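CmeC (Campylobacter jejuni, PDB 4MT4) forms a trimeric outer membrane channel of the outer membrane factor family and probably serves as the exit duct of a multidrug efflux system. Local coordinates at residues T303-E309 against S321-N325; F64-E68 against L467-R472. All blocks are in the same frame, centred on the assembly; numbering follows the deposited sequence.

Interaction 1: T303-E309 against S321-N325; sequences TGLLGFE and SKTWN. With C8E ((hydroxyethyloxy)tri(ethyloxy)octane), chain P; C8E ((hydroxyethyloxy)tri(ethyloxy)octane), chain Q.
Leu305 and Asn325 face each other as a hydrogen-bonded antiparallel pair: Leu305 N gives its hydrogen to Asn325 O at 2.9 Å, and Asn325 N returns a bond to Leu305 O. The same pairing recurs at Gly307 and Thr323, where Gly307 N reaches Thr323 O at 3.1 Å in an almost straight bond (174° at the hydrogen). A fifth bond, from Glu309 N to a lone pair of Ser321 O, closes the ladder at the turn. The Asn325 amide leans toward strand 303-306 because its CG sits between the backbone N and the carbonyl carbon (chi1 62°), which sets OD1 against both CB and CD2 of Leu305, each at 3.2 Å. Thr323 suits its place by offering two ends: CG2 lies against Gly307 O, while a water donates to both Thr323 OG1 and Glu309 OE1, bridging the strands.

Segments 303-306 and 322-325 run antiparallel (172°) in a hairpin within one subunit's four-stranded share of the trimeric, TolC-like beta barrel of outer membrane factors, and the side chains of Leu306, Phe308, Lys322 and Trp324 make its detergent-covered face. The aliphatic stem of Lys322 lies alongside Phe308, CG 3.6 Å from Phe308 CE1, and Phe308 CE2 meets C8 of the chain Q C8E at 3.5 Å. The indole of Trp324 offers a flat face to the ether region of the chain P C8E, whose O9 stands 3.2 Å above the ring plane. The alkyl chain of that C8E lies against Gly304, where the lack of a side chain leaves room for C3. At its other edge, strand 303-306 is bonded through Gly304 and Leu306 to strand 109-124, whereas Trp324 and Asn325 pair with a strand of the second subunit, whose Lys95 O also binds Thr323 OG1.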
ATOM      1  N   THR B 303     -19.760  28.473  33.180  1.00 57.89           N
ATOM      2  CA  THR B 303     -18.511  28.781  33.866  1.00 48.61           C
ATOM      3  C   THR B 303     -18.769  29.164  35.319  1.00 54.74           C
ATOM      4  O   THR B 303     -19.796  29.757  35.641  1.00 56.64           O
ATOM      5  CB  THR B 303     -17.743  29.921  33.170  1.00 53.03           C
ATOM      6  OG1 THR B 303     -18.598  31.061  33.025  1.00 65.18           O
ATOM      7  CG2 THR B 303     -17.258  29.479  31.797  1.00 51.74           C
ATOM      8  N   GLY B 304     -17.834  28.813  36.194  1.00 59.78           N
ATOM      9  CA  GLY B 304     -17.962  29.116  37.606  1.00 54.12           C
ATOM     10  C   GLY B 304     -16.615  29.341  38.262  1.00 57.43           C
ATOM     11  O   GLY B 304     -15.630  28.689  37.913  1.00 43.52           O
ATOM     12  N   LEU B 305     -16.573  30.273  39.209  1.00 49.74           N
ATOM     13  CA  LEU B 305     -15.346  30.574  39.935  1.00 43.46           C
ATOM     14  C   LEU B 305     -15.601  30.628  41.436  1.00 54.51           C
ATOM     15  O   LEU B 305     -16.627  31.140  41.881  1.00 50.03           O
ATOM     16  CB  LEU B 305     -14.747  31.899  39.458  1.00 46.27           C
ATOM     17  CG  LEU B 305     -13.576  32.462  40.271  1.00 52.40           C
ATOM     18  CD1 LEU B 305     -12.338  31.591  40.116  1.00 62.17           C
ATOM     19  CD2 LEU B 305     -13.274  33.902  39.883  1.00 70.87           C
ATOM     20  N   LEU B 306     -14.667  30.087  42.208  1.00 54.26           N
ATOM     21  CA  LEU B 306     -14.702  30.200  43.659  1.00 44.14           C
ATOM     22  C   LEU B 306     -13.287  30.382  44.187  1.00 51.53           C
ATOM     23  O   LEU B 306     -12.477  29.458  44.142  1.00 53.10           O
ATOM     24  CB  LEU B 306     -15.350  28.971  44.296  1.00 39.56           C
ATOM     25  CG  LEU B 306     -15.375  28.989  45.827  1.00 53.77           C
ATOM     26  CD1 LEU B 306     -16.193  30.167  46.345  1.00 51.35           C
ATOM     27  CD2 LEU B 306     -15.900  27.675  46.382  1.00 57.23           C
ATOM     28  N   GLY B 307     -12.989  31.578  44.682  1.00 47.02           N
ATOM     29  CA  GLY B 307     -11.660  31.854  45.190  1.00 43.14           C
ATOM     30  C   GLY B 307     -11.453  33.246  45.750  1.00 53.78           C
ATOM     31  O   GLY B 307     -12.266  33.741  46.529  1.00 41.54           O
ATOM     32  N   PHE B 308     -10.354  33.878  45.349  1.00 49.82           N
ATOM     33  CA  PHE B 308      -9.943  35.145  45.940  1.00 40.15           C
ATOM     34  C   PHE B 308      -9.473  36.170  44.909  1.00 43.18           C
ATOM     35  O   PHE B 308      -8.976  35.814  43.838  1.00 46.07           O
ATOM     36  CB  PHE B 308      -8.826  34.906  46.962  1.00 37.37           C
ATOM     37  CG  PHE B 308      -9.191  33.937  48.053  1.00 46.13           C
ATOM     38  CD1 PHE B 308      -9.813  34.376  49.211  1.00 43.76           C
ATOM     39  CD2 PHE B 308      -8.903  32.587  47.926  1.00 49.42           C
ATOM     40  CE1 PHE B 308     -10.147  33.488  50.216  1.00 49.82           C
ATOM     41  CE2 PHE B 308      -9.236  31.693  48.928  1.00 53.67           C
ATOM     42  CZ  PHE B 308      -9.859  32.146  50.075  1.00 56.40           C
ATOM     43  N   GLU B 309      -9.639  37.447  45.242  1.00 44.41           N
ATOM     44  CA  GLU B 309      -9.080  38.537  44.448  1.00 42.30           C
ATOM     45  C   GLU B 309      -8.753  39.740  45.328  1.00 46.22           C
ATOM     46  O   GLU B 309      -9.557  40.153  46.159  1.00 40.83           O
ATOM     47  CB  GLU B 309     -10.036  38.953  43.327  1.00 41.23           C
ATOM     48  CG  GLU B 309      -9.477  40.057  42.441  1.00 49.18           C
ATOM     49  CD  GLU B 309     -10.410  40.450  41.313  1.00 55.74           C
ATOM     50  OE1 GLU B 309     -11.545  39.930  41.264  1.00 65.76           O
ATOM     51  OE2 GLU B 309     -10.005  41.281  40.473  1.00 55.27           O
ATOM     52  N   SER B 321     -11.470  39.250  50.558  1.00 51.37           N
ATOM     53  CA  SER B 321     -10.970  38.925  49.231  1.00 48.01           C
ATOM     54  C   SER B 321     -11.749  37.762  48.626  1.00 47.25           C
ATOM     55  O   SER B 321     -11.572  37.434  47.453  1.00 51.32           O
ATOM     56  CB  SER B 321      -9.477  38.596  49.280  1.00 45.59           C
ATOM     57  OG  SER B 321      -8.712  39.730  49.649  1.00 45.75           O
ATOM     58  N   LYS B 322     -12.616  37.147  49.427  1.00 42.60           N
ATOM     59  CA  LYS B 322     -13.445  36.044  48.948  1.00 45.93           C
ATOM     60  C   LYS B 322     -14.377  36.507  47.834  1.00 54.69           C
ATOM     61  O   LYS B 322     -15.015  37.555  47.940  1.00 56.09           O
ATOM     62  CB  LYS B 322     -14.259  35.433  50.090  1.00 50.84           C
ATOM     63  CG  LYS B 322     -13.435  34.616  51.068  1.00 63.21           C
ATOM     64  CD  LYS B 322     -14.316  33.740  51.943  1.00 54.67           C
ATOM     65  CE  LYS B 322     -15.205  34.571  52.854  1.00 81.44           C
ATOM     66  NZ  LYS B 322     -16.028  33.710  53.747  1.00 87.65           N
ATOM     67  N   THR B 323     -14.446  35.718  46.768  1.00 44.11           N
ATOM     68  CA  THR B 323     -15.258  36.067  45.611  1.00 48.09           C
ATOM     69  C   THR B 323     -15.747  34.824  44.873  1.00 42.86           C
ATOM     70  O   THR B 323     -15.140  33.756  44.963  1.00 53.19           O
ATOM     71  CB  THR B 323     -14.478  36.960  44.624  1.00 47.34           C
ATOM     72  OG1 THR B 323     -15.334  37.344  43.540  1.00 53.83           O
ATOM     73  CG2 THR B 323     -13.267  36.221  44.070  1.00 45.49           C
ATOM     74  N   TRP B 324     -16.853  34.970  44.153  1.00 47.11           N
ATOM     75  CA  TRP B 324     -17.340  33.911  43.280  1.00 47.88           C
ATOM     76  C   TRP B 324     -18.163  34.485  42.137  1.00 46.46           C
ATOM     77  O   TRP B 324     -18.659  35.609  42.220  1.00 43.58           O
ATOM     78  CB  TRP B 324     -18.168  32.881  44.063  1.00 39.46           C
ATOM     79  CG  TRP B 324     -19.320  33.444  44.854  1.00 54.73           C
ATOM     80  CD1 TRP B 324     -19.362  33.648  46.202  1.00 50.53           C
ATOM     81  CD2 TRP B 324     -20.598  33.856  44.348  1.00 47.84           C
ATOM     82  NE1 TRP B 324     -20.580  34.167  46.567  1.00 54.01           N
ATOM     83  CE2 TRP B 324     -21.358  34.305  45.447  1.00 52.06           C
ATOM     84  CE3 TRP B 324     -21.174  33.893  43.074  1.00 51.07           C
ATOM     85  CZ2 TRP B 324     -22.658  34.786  45.310  1.00 53.44           C
ATOM     86  CZ3 TRP B 324     -22.463  34.372  42.940  1.00 54.31           C
ATOM     87  CH2 TRP B 324     -23.191  34.811  44.051  1.00 50.95           C
ATOM     88  N   ASN B 325     -18.295  33.707  41.067  1.00 45.40           N
ATOM     89  CA  ASN B 325     -19.194  34.052  39.974  1.00 48.14           C
ATOM     90  C   ASN B 325     -19.681  32.810  39.238  1.00 45.05           C
ATOM     91  O   ASN B 325     -19.038  31.761  39.269  1.00 42.44           O
ATOM     92  CB  ASN B 325     -18.519  35.016  38.991  1.00 47.40           C
ATOM     93  CG  ASN B 325     -17.299  34.416  38.320  1.00 56.08           C
ATOM     94  OD1 ASN B 325     -16.169  34.669  38.731  1.00 65.81           O
ATOM     95  ND2 ASN B 325     -17.521  33.627  37.273  1.00 67.33           N
TER
HETATM   96  C1  C8E P 504     -16.009  25.606  40.813  1.00 49.60           C
HETATM   97  C2  C8E P 504     -16.702  26.516  41.769  1.00 60.56           C
HETATM   98  C3  C8E P 504     -17.891  27.268  41.277  1.00 47.06           C
HETATM   99  C4  C8E P 504     -18.662  28.072  42.268  1.00 62.03           C
HETATM  100  C5  C8E P 504     -19.877  28.786  41.783  1.00 61.76           C
HETATM  101  C6  C8E P 504     -20.578  29.667  42.757  1.00 54.15           C
HETATM  102  C7  C8E P 504     -22.004  30.011  42.500  1.00 61.55           C
HETATM  103  C8  C8E P 504     -22.811  30.425  43.683  1.00 66.37           C
HETATM  104  O9  C8E P 504     -23.661  31.500  43.543  1.00 77.13           O
HETATM  105  C10 C8E P 504     -24.939  31.298  43.069  1.00 73.48           C
HETATM  106  C11 C8E P 504     -26.062  31.764  43.932  1.00 66.02           C
HETATM  107  O12 C8E P 504     -26.889  32.748  43.433  1.00 64.53           O
HETATM  108  C13 C8E P 504     -27.117  33.894  44.165  1.00 69.14           C
HETATM  109  C14 C8E P 504     -27.379  33.773  45.628  1.00 54.98           C
HETATM  110  O15 C8E P 504     -27.219  34.914  46.382  1.00 58.37           O
HETATM  111  C16 C8E P 504     -28.221  35.308  47.241  1.00 72.80           C
HETATM  112  C17 C8E P 504     -28.176  36.705  47.763  1.00 40.66           C
HETATM  113  O18 C8E P 504     -27.405  36.954  48.881  1.00 69.49           O
HETATM  114  C19 C8E P 504     -27.318  38.239  49.377  1.00 78.94           C
HETATM  115  C20 C8E P 504     -27.364  38.440  50.855  1.00 77.96           C
HETATM  116  O21 C8E P 504     -27.431  39.738  51.329  1.00 51.20           O
HETATM  117  C1  C8E Q 505     -19.589  31.356  50.515  1.00 83.85           C
HETATM  118  C2  C8E Q 505     -18.597  30.444  49.876  1.00 66.63           C
HETATM  119  C3  C8E Q 505     -17.492  29.913  50.725  1.00 74.09           C
HETATM  120  C4  C8E Q 505     -16.107  30.371  50.421  1.00 72.90           C
HETATM  121  C5  C8E Q 505     -15.001  29.387  50.596  1.00 81.65           C
HETATM  122  C6  C8E Q 505     -13.648  29.779  50.108  1.00 83.37           C
HETATM  123  C7  C8E Q 505     -12.754  28.704  49.591  1.00 75.89           C
HETATM  124  C8  C8E Q 505     -11.656  29.124  48.674  1.00 77.87           C
HETATM  125  O9  C8E Q 505     -11.155  28.200  47.781  1.00 80.72           O
HETATM  126  C10 C8E Q 505     -10.219  28.610  46.855  1.00 65.03           C
HETATM  127  C11 C8E Q 505      -9.032  27.737  46.627  1.00 71.31           C
HETATM  128  O12 C8E Q 505      -8.143  28.124  45.648  1.00 72.86           O
HETATM  129  C13 C8E Q 505      -7.492  27.170  44.896  1.00 71.79           C
HETATM  130  C14 C8E Q 505      -6.060  27.422  44.563  1.00 72.64           C
HETATM  131  O15 C8E Q 505      -5.647  27.179  43.271  1.00 61.35           O
HETATM  132  C16 C8E Q 505      -4.492  26.459  43.062  1.00 57.54           C
HETATM  133  C17 C8E Q 505      -3.710  26.734  41.825  1.00 70.19           C
HETATM  134  O18 C8E Q 505      -2.437  26.212  41.731  1.00 93.99           O
HETATM  135  C19 C8E Q 505      -2.157  24.963  42.249  1.00100.51           C
HETATM  136  C20 C8E Q 505      -1.292  24.873  43.462  1.00109.92           C
HETATM  137  O21 C8E Q 505      -1.309  23.700  44.191  1.00 90.01           O
HETATM  138  O   HOH W   1     -13.811  39.868  43.104  1.00 44.72           O

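Interaction 2: F64-E68 against L467-R472; sequences FIHME and LDMSFR
Phe64 stands on one turn of helix 58-79 and faces Leu467 in an irregular chain segment that follows helix 456-463; their CA atoms, at 9.2 Å, are the nearest pair in the register, so side chains alone bridge the backbones. Within the loop Asp468 OD1 accepts from Ser470 N, an Asx turn, and also from Ser470 OG.

Leu467 lays its CD2 methyl against Phe64 CG at 3.7 Å, the two side chains running antiparallel as they pass. Phe64 points CG anti to its backbone N (chi1 -169°), which brings the ring over toward the loop. Met469, flexible and doubling back along its chain, curls its CE methyl to 4.1 Å from Ile65 CG1. The same methyl sits over the centre of the Arg472 guanidinium, 3.4 Å above its plane, so an unbranched thioether serves both the apolar patch and the flat cation.

Arg472 stretches from CG to NE and meets the Glu68 carboxylate end-on. NH1 binds OE1 of Glu68 at 2.9 Å, within the guanidinium plane, while OE2, lying out of that plane, takes a more bent bond from NH2 at 3.0 Å; both oxygens use their syn lone pairs. The planes of the two groups stand 37° apart, a twisted bidentate salt bridge. Arg472 NH2 also approaches Phe64 CE1 obliquely at 4.0 Å, tying the salt bridge to the apolar patch. The ring of Phe471 meets that of Phe355 of the third subunit, the planes nearly parallel, and Val356 of that subunit packs on Ile65. The arrangement is that of a C-terminal tail fastened across a helix of the channel's helical body, beside a subunit interface.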
ATOM      1  N   PHE B  64      -3.507  -5.358  18.516  1.00 41.73           N
ATOM      2  CA  PHE B  64      -3.908  -5.301  19.917  1.00 44.56           C
ATOM      3  C   PHE B  64      -3.744  -3.883  20.454  1.00 51.73           C
ATOM      4  O   PHE B  64      -4.592  -3.387  21.193  1.00 45.54           O
ATOM      5  CB  PHE B  64      -3.090  -6.287  20.762  1.00 39.59           C
ATOM      6  CG  PHE B  64      -3.612  -6.471  22.163  1.00 52.61           C
ATOM      7  CD1 PHE B  64      -3.164  -5.662  23.194  1.00 50.53           C
ATOM      8  CD2 PHE B  64      -4.546  -7.455  22.449  1.00 46.07           C
ATOM      9  CE1 PHE B  64      -3.638  -5.825  24.480  1.00 42.58           C
ATOM     10  CE2 PHE B  64      -5.024  -7.625  23.737  1.00 53.97           C
ATOM     11  CZ  PHE B  64      -4.568  -6.808  24.754  1.00 46.91           C
ATOM     12  N   ILE B  65      -2.648  -3.238  20.067  1.00 40.22           N
ATOM     13  CA  ILE B  65      -2.348  -1.879  20.504  1.00 43.41           C
ATOM     14  C   ILE B  65      -3.338  -0.885  19.908  1.00 41.09           C
ATOM     15  O   ILE B  65      -3.796   0.033  20.591  1.00 47.26           O
ATOM     16  CB  ILE B  65      -0.910  -1.477  20.119  1.00 44.63           C
ATOM     17  CG1 ILE B  65       0.100  -2.381  20.830  1.00 42.23           C
ATOM     18  CG2 ILE B  65      -0.642  -0.020  20.464  1.00 44.13           C
ATOM     19  CD1 ILE B  65       1.521  -2.190  20.361  1.00 40.21           C
ATOM     20  N   HIS B  66      -3.669  -1.081  18.634  1.00 41.54           N
ATOM     21  CA  HIS B  66      -4.656  -0.248  17.954  1.00 44.63           C
ATOM     22  C   HIS B  66      -5.996  -0.289  18.683  1.00 48.79           C
ATOM     23  O   HIS B  66      -6.714   0.707  18.739  1.00 42.41           O
ATOM     24  CB  HIS B  66      -4.834  -0.697  16.502  1.00 36.58           C
ATOM     25  CG  HIS B  66      -3.647  -0.418  15.633  1.00 57.53           C
ATOM     26  ND1 HIS B  66      -2.754   0.598  15.896  1.00 60.88           N
ATOM     27  CD2 HIS B  66      -3.205  -1.026  14.506  1.00 54.06           C
ATOM     28  CE1 HIS B  66      -1.813   0.606  14.967  1.00 67.43           C
ATOM     29  NE2 HIS B  66      -2.064  -0.369  14.113  1.00 56.64           N
ATOM     30  N   MET B  67      -6.319  -1.450  19.243  1.00 39.10           N
ATOM     31  CA  MET B  67      -7.539  -1.627  20.021  1.00 42.57           C
ATOM     32  C   MET B  67      -7.464  -0.853  21.336  1.00 41.96           C
ATOM     33  O   MET B  67      -8.439  -0.225  21.753  1.00 42.79           O
ATOM     34  CB  MET B  67      -7.784  -3.113  20.288  1.00 41.07           C
ATOM     35  CG  MET B  67      -9.002  -3.413  21.147  1.00 44.40           C
ATOM     36  SD  MET B  67      -9.255  -5.183  21.353  1.00 65.45           S
ATOM     37  CE  MET B  67      -7.669  -5.687  22.007  1.00 56.49           C
ATOM     38  N   GLU B  68      -6.302  -0.903  21.980  1.00 45.27           N
ATOM     39  CA  GLU B  68      -6.081  -0.189  23.231  1.00 39.37           C
ATOM     40  C   GLU B  68      -6.088   1.320  23.009  1.00 44.58           C
ATOM     41  O   GLU B  68      -6.531   2.084  23.868  1.00 39.30           O
ATOM     42  CB  GLU B  68      -4.762  -0.621  23.872  1.00 48.66           C
ATOM     43  CG  GLU B  68      -4.756  -2.057  24.376  1.00 43.60           C
ATOM     44  CD  GLU B  68      -3.425  -2.455  24.983  1.00 61.27           C
ATOM     45  OE1 GLU B  68      -2.394  -2.341  24.287  1.00 50.22           O
ATOM     46  OE2 GLU B  68      -3.411  -2.879  26.157  1.00 53.94           O
ATOM     47  N   LEU B 467      -0.359 -13.616  24.482  1.00 56.84           N
ATOM     48  CA  LEU B 467       0.231 -12.568  23.656  1.00 57.65           C
ATOM     49  C   LEU B 467       1.350 -11.865  24.419  1.00 62.60           C
ATOM     50  O   LEU B 467       1.120 -11.272  25.472  1.00 52.71           O
ATOM     51  CB  LEU B 467      -0.832 -11.561  23.213  1.00 56.07           C
ATOM     52  CG  LEU B 467      -0.382 -10.496  22.211  1.00 55.02           C
ATOM     53  CD1 LEU B 467       0.081 -11.137  20.909  1.00 44.98           C
ATOM     54  CD2 LEU B 467      -1.495  -9.490  21.951  1.00 44.27           C
ATOM     55  N   ASP B 468       2.564 -11.942  23.883  1.00 58.42           N
ATOM     56  CA  ASP B 468       3.735 -11.392  24.557  1.00 57.67           C
ATOM     57  C   ASP B 468       3.734  -9.868  24.520  1.00 58.48           C
ATOM     58  O   ASP B 468       4.048  -9.261  23.497  1.00 58.84           O
ATOM     59  CB  ASP B 468       5.021 -11.932  23.923  1.00 61.97           C
ATOM     60  CG  ASP B 468       6.240 -11.741  24.809  1.00 69.55           C
ATOM     61  OD1 ASP B 468       6.378 -10.667  25.429  1.00 55.94           O
ATOM     62  OD2 ASP B 468       7.066 -12.675  24.889  1.00 76.53           O
ATOM     63  N   MET B 469       3.379  -9.260  25.647  1.00 66.55           N
ATOM     64  CA  MET B 469       3.461  -7.814  25.808  1.00 69.68           C
ATOM     65  C   MET B 469       4.418  -7.484  26.944  1.00 72.03           C
ATOM     66  O   MET B 469       4.249  -6.489  27.644  1.00 70.80           O
ATOM     67  CB  MET B 469       2.075  -7.221  26.074  1.00 57.44           C
ATOM     68  CG  MET B 469       1.041  -7.576  25.015  1.00 68.47           C
ATOM     69  SD  MET B 469       1.428  -6.923  23.382  1.00 68.34           S
ATOM     70  CE  MET B 469       1.235  -5.167  23.660  1.00 73.07           C
ATOM     71  N   SER B 470       5.426  -8.335  27.120  1.00 63.17           N
ATOM     72  CA  SER B 470       6.372  -8.205  28.227  1.00 72.17           C
ATOM     73  C   SER B 470       7.366  -7.072  27.991  1.00 76.01           C
ATOM     74  O   SER B 470       8.125  -6.708  28.898  1.00 79.46           O
ATOM     75  CB  SER B 470       7.126  -9.520  28.443  1.00 71.57           C
ATOM     76  OG  SER B 470       8.054  -9.744  27.396  1.00 68.72           O
ATOM     77  N   PHE B 471       7.362  -6.522  26.779  1.00 71.22           N
ATOM     78  CA  PHE B 471       8.292  -5.456  26.430  1.00 70.80           C
ATOM     79  C   PHE B 471       7.952  -4.155  27.153  1.00 70.55           C
ATOM     80  O   PHE B 471       8.782  -3.246  27.239  1.00 74.16           O
ATOM     81  CB  PHE B 471       8.308  -5.234  24.918  1.00 70.79           C
ATOM     82  CG  PHE B 471       6.986  -4.786  24.349  1.00 75.99           C
ATOM     83  CD1 PHE B 471       6.687  -3.435  24.243  1.00 70.94           C
ATOM     84  CD2 PHE B 471       6.052  -5.709  23.898  1.00 68.90           C
ATOM     85  CE1 PHE B 471       5.478  -3.015  23.718  1.00 61.91           C
ATOM     86  CE2 PHE B 471       4.845  -5.293  23.373  1.00 73.36           C
ATOM     87  CZ  PHE B 471       4.560  -3.946  23.282  1.00 66.43           C
ATOM     88  N   ARG B 472       6.728  -4.071  27.665  1.00 73.54           N
ATOM     89  CA  ARG B 472       6.278  -2.888  28.387  1.00 76.67           C
ATOM     90  C   ARG B 472       6.053  -3.198  29.863  1.00 75.60           C
ATOM     91  O   ARG B 472       5.607  -2.340  30.623  1.00 92.09           O
ATOM     92  CB  ARG B 472       4.997  -2.336  27.756  1.00 62.38           C
ATOM     93  CG  ARG B 472       3.793  -3.260  27.863  1.00 56.93           C
ATOM     94  CD  ARG B 472       2.625  -2.739  27.038  1.00 50.98           C
ATOM     95  NE  ARG B 472       1.421  -3.546  27.217  1.00 52.03           N
ATOM     96  CZ  ARG B 472       0.303  -3.382  26.519  1.00 58.25           C
ATOM     97  NH1 ARG B 472       0.233  -2.441  25.586  1.00 44.69           N
ATOM     98  NH2 ARG B 472      -0.746  -4.161  26.747  1.00 58.20           N
TER

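In the fold
Interaction 1 and interaction 2 belong to different parts of an elongated subunit: their centres lie 46 Å apart and their nearest atoms about 30 Å apart, without touching. The hairpin of 303-309 and 321-325 is in the membrane barrel, 54 Å from the centre of the chain, where detergent coats it; 64-68 and 467-472 meet in the helical part, 15 Å from that centre. In sequence the hairpin is nested inside the loop that interaction 2 closes, a local contact within one that joins residues nearly 400 positions apart. Interaction 1 adjoins the second subunit and interaction 2 the third, so each lies beside a subunit interface of the trimer.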